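Local coordinates for protein 4'-phospho-dehydrooxetanocin synthase (Bacillus megaterium, PDB 5UL3) that uses cobalamin, a [4Fe-4S] cluster and S-adenosylmethionine to catalyse the oxidative ring contraction of dAMP to an oxetane aldehyde in oxetanocin A biosynthesis, at residues S637-L640 with L641-L644; S654-I657 with L658-L662. One frame throughout, in Å; residues are numbered along the deposited sequence.

In the fold
Contacts 1 and 2 are two local helix turns that pack on each other, on the consecutive helices 620-648 and 652-664. Their centres lie about 11 Å apart. Contact 1 supplies the F639 ring, whose CD2 is 3.7 Å from CD1 of F661 and whose CE1 is 3.7 Å from CG2 of I657; CE of K642 approaches CD1 of I657 at 3.8 Å. W693 of helix 683-709 touches side chains of both contacts. The centre of contact 1 is about 31 Å from the centre of the chain and that of contact 2 about 39 Å. Both lie away from the cobalamin and iron-sulfur sites, in what is consistent with the C-terminal helix bundle.

Contact 1: S637-L640 with L641-L644; sequences SHFL and LKYL. With EDO (1,2-ethanediol), chain H.
F639 sets the CD1 edge of its ring against the aliphatic run of K642, one helix turn ahead, with K642 CD in the ring plane and 3.6 Å from F639 CD1. The two side chains lie side by side and point the same way. K642 stays extended through its first three torsions and then bends at the last (chi4 71°), carrying its ammonium group to a salt bridge with E494. That carboxylate has a second partner: OE2 of E494 is also hydrogen-bonded to H638 NE2, so that it draws both nitrogens to itself and leaves H638 NE2 and K642 NZ 5.5 Å apart. The H638 ring turns its CD2 over the centre of one F639 face, 3.5 Å above that ring plane. From its other nitrogen, ND1, H638 makes a nearly straight hydrogen bond (167°) of 2.6 Å to O1 of a 1,2-ethanediol, in the imidazole plane; the diol, probably from the crystallisation liquor, is also bonded to L541 N. On another side of the helix, L640 CD1 meets L644 CD1 at 4.0 Å in plain apolar packing, the two branched ends slanting across each other. The backbone is less regular at the start of this turn: K642 N and L641 N both make weak bonds to H638 O, the former at 3.5 Å. F639 psi, at -11°, departs from the usual helical value where these bonds are weak. Y643 N to F639 O and L644 N to L640 O then restore ordinary helical bonding, each at 2.8 Å. With all eight residues buried and neighbours from helices 484-493, 652-664 and 683-709 around it, this is the i to i+3 and i to i+4 packing of a helix inside an alpha-helical bundle.

Contact 2: S654-I657 with L658-L662; sequences SQII and LSDFL
I656 and D660 meet through both backbone and side chain, and the backbone bonds carry most of the contact. D660 N donates to I656 O at 2.7 Å, nearly straight at hydrogen (171°) and close to the line of the carbonyl. L658 N to S654 O, S659 N to Q655 O and F661 N to I657 O are each 2.9 Å, an unbroken run of i to i+4 alpha-helical bonds; at the N-terminal end of the helix, S654 N is bonded to OD1 of D651. Close approaches of CB to these carbonyls come with the helical backbone: S659 CB is 3.2 Å from Q655 O, and F661 CB 3.5 Å from I657 O. One approach depends on a side-chain torsion. L658 has CG anti to its carbonyl carbon (chi1 -74°), which lays the branch back along the preceding turn: its CG is 3.5 Å from S654 O. Contact between side chains is slight. I656 and D660 run side by side in the same direction, and I656 CG2 comes to 4.0 Å from D660 OD2, a methyl beside a carboxylate oxygen with no bond between them. The carboxylate of D660 has a weak, long ion pair with R663 NH2. The side chains of L658 and L662 instead reach W693 of helix 683-709, and the F661 ring has H665 edge-to-face. I656, S659 and D660 are exposed, while L658, F661 and L662 are buried, as in an amphipathic helix at the edge of a bundle. The chemistry implies that the turn owes its shape to main-chain hydrogen bonding, with no salt bridge or apolar side-chain pair joining 654-657 to 658-662, and that the buried L658, F661 and L662 are turned to the neighbouring parts of the bundle.

Contact 1: S637-L640 with L641-L644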
# COMPACT_ATOMS: atom_id res chain seq x y z
N SER A 637 6.25 14.63 22.81
CA SER A 637 4.99 13.91 22.66
C SER A 637 5.02 12.57 23.39
O SER A 637 4.01 12.15 23.96
CB SER A 637 4.68 13.69 21.17
OG SER A 637 4.48 14.93 20.52
N HIS A 638 6.16 11.87 23.36
CA HIS A 638 6.24 10.62 24.11
C HIS A 638 6.08 10.87 25.61
O HIS A 638 5.31 10.19 26.29
CB HIS A 638 7.56 9.90 23.86
CG HIS A 638 7.76 8.73 24.78
ND1 HIS A 638 7.21 7.49 24.53
CD2 HIS A 638 8.39 8.63 25.98
CE1 HIS A 638 7.51 6.68 25.53
NE2 HIS A 638 8.22 7.34 26.42
N PHE A 639 6.81 11.84 26.13
CA PHE A 639 6.79 12.00 27.58
C PHE A 639 5.56 12.74 28.06
O PHE A 639 5.28 12.73 29.26
CB PHE A 639 8.08 12.67 28.04
CG PHE A 639 9.25 11.74 28.01
CD1 PHE A 639 9.33 10.67 28.90
CD2 PHE A 639 10.25 11.88 27.07
CE1 PHE A 639 10.40 9.78 28.86
CE2 PHE A 639 11.32 10.99 27.01
CZ PHE A 639 11.39 9.94 27.91
N LEU A 640 4.79 13.34 27.15
CA LEU A 640 3.45 13.80 27.50
C LEU A 640 2.63 12.67 28.10
O LEU A 640 2.03 12.82 29.18
CB LEU A 640 2.74 14.36 26.28
CG LEU A 640 1.22 14.47 26.47
CD1 LEU A 640 0.84 15.63 27.44
CD2 LEU A 640 0.51 14.60 25.13
N LEU A 641 2.57 11.53 27.41
CA LEU A 641 1.77 10.42 27.92
C LEU A 641 2.35 9.88 29.23
O LEU A 641 1.60 9.52 30.14
CB LEU A 641 1.67 9.31 26.88
CG LEU A 641 0.77 8.16 27.32
CD1 LEU A 641 -0.57 8.70 27.79
CD2 LEU A 641 0.58 7.18 26.15
N LYS A 642 3.68 9.81 29.33
CA LYS A 642 4.27 9.37 30.59
C LYS A 642 3.90 10.33 31.72
O LYS A 642 3.60 9.90 32.84
CB LYS A 642 5.79 9.25 30.45
CG LYS A 642 6.46 8.51 31.59
CD LYS A 642 7.94 8.34 31.34
CE LYS A 642 8.53 7.19 32.16
NZ LYS A 642 8.12 5.79 31.73
N TYR A 643 3.85 11.62 31.41
CA TYR A 643 3.46 12.63 32.38
C TYR A 643 1.99 12.50 32.77
O TYR A 643 1.64 12.61 33.96
CB TYR A 643 3.76 14.01 31.80
CG TYR A 643 3.50 15.19 32.71
CD1 TYR A 643 4.27 15.41 33.84
CD2 TYR A 643 2.50 16.10 32.41
CE1 TYR A 643 4.04 16.51 34.67
CE2 TYR A 643 2.27 17.21 33.23
CZ TYR A 643 3.04 17.40 34.35
OH TYR A 643 2.79 18.49 35.15
N LEU A 644 1.10 12.27 31.79
CA LEU A 644 -0.31 12.08 32.11
C LEU A 644 -0.52 10.84 32.98
O LEU A 644 -1.29 10.89 33.95
CB LEU A 644 -1.13 11.98 30.82
CG LEU A 644 -1.25 13.26 29.98
CD1 LEU A 644 -1.89 12.97 28.62
CD2 LEU A 644 -2.07 14.29 30.72
C1 EDO H . 4.66 6.84 22.14
O1 EDO H . 6.09 6.77 22.24
C2 EDO H . 4.25 5.99 20.94
O2 EDO H . 2.83 5.95 20.88

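Contact 2: S654-I657 with L658-L662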
# COMPACT_ATOMS: atom_id res chain seq x y z
N SER A 654 9.16 6.28 37.31
CA SER A 654 8.71 7.28 36.35
C SER A 654 9.00 8.69 36.84
O SER A 654 9.29 9.58 36.02
CB SER A 654 7.22 7.12 36.08
OG SER A 654 6.96 5.85 35.48
N GLN A 655 8.94 8.92 38.16
CA GLN A 655 9.28 10.23 38.71
C GLN A 655 10.70 10.63 38.34
O GLN A 655 10.94 11.78 37.96
CB GLN A 655 9.09 10.20 40.24
CG GLN A 655 9.38 11.51 40.95
CD GLN A 655 9.05 11.46 42.44
OE1 GLN A 655 8.84 10.39 43.02
NE2 GLN A 655 8.98 12.63 43.07
N ILE A 656 11.64 9.70 38.43
CA ILE A 656 13.03 9.99 38.09
C ILE A 656 13.17 10.33 36.61
O ILE A 656 13.77 11.34 36.25
CB ILE A 656 13.93 8.80 38.48
CG1 ILE A 656 13.96 8.64 40.01
CG2 ILE A 656 15.33 8.98 37.90
CD1 ILE A 656 14.59 7.34 40.48
N ILE A 657 12.60 9.48 35.75
CA ILE A 657 12.72 9.69 34.30
C ILE A 657 12.15 11.05 33.92
O ILE A 657 12.78 11.82 33.20
CB ILE A 657 12.03 8.54 33.54
CG1 ILE A 657 12.67 7.20 33.91
CG2 ILE A 657 12.14 8.78 32.03
CD1 ILE A 657 11.94 6.01 33.33
N LEU A 658 10.94 11.35 34.40
CA LEU A 658 10.33 12.63 34.07
C LEU A 658 11.14 13.79 34.63
O LEU A 658 11.31 14.82 33.97
CB LEU A 658 8.89 12.67 34.58
CG LEU A 658 7.90 11.82 33.77
CD1 LEU A 658 6.61 11.58 34.54
CD2 LEU A 658 7.63 12.47 32.42
N SER A 659 11.67 13.64 35.85
CA SER A 659 12.49 14.69 36.44
C SER A 659 13.77 14.89 35.64
O SER A 659 14.16 16.03 35.37
CB SER A 659 12.78 14.37 37.90
OG SER A 659 13.32 15.50 38.56
N ASP A 660 14.43 13.80 35.25
CA ASP A 660 15.61 13.90 34.39
C ASP A 660 15.28 14.63 33.09
O ASP A 660 16.04 15.50 32.64
CB ASP A 660 16.15 12.51 34.07
CG ASP A 660 16.98 11.94 35.20
OD1 ASP A 660 17.15 12.64 36.22
OD2 ASP A 660 17.46 10.79 35.06
N PHE A 661 14.16 14.27 32.46
CA PHE A 661 13.78 14.89 31.19
C PHE A 661 13.52 16.38 31.37
O PHE A 661 14.03 17.21 30.61
CB PHE A 661 12.56 14.17 30.61
CG PHE A 661 12.02 14.80 29.37
CD1 PHE A 661 12.58 14.54 28.13
CD2 PHE A 661 10.93 15.66 29.43
CE1 PHE A 661 12.08 15.12 26.98
CE2 PHE A 661 10.41 16.24 28.29
CZ PHE A 661 10.99 15.98 27.06
N LEU A 662 12.72 16.74 32.38
CA LEU A 662 12.43 18.15 32.64
C LEU A 662 13.70 18.92 32.95
O LEU A 662 13.86 20.07 32.52
CB LEU A 662 11.43 18.29 33.79
CG LEU A 662 10.04 17.74 33.50
CD1 LEU A 662 9.08 17.94 34.67
CD2 LEU A 662 9.51 18.40 32.25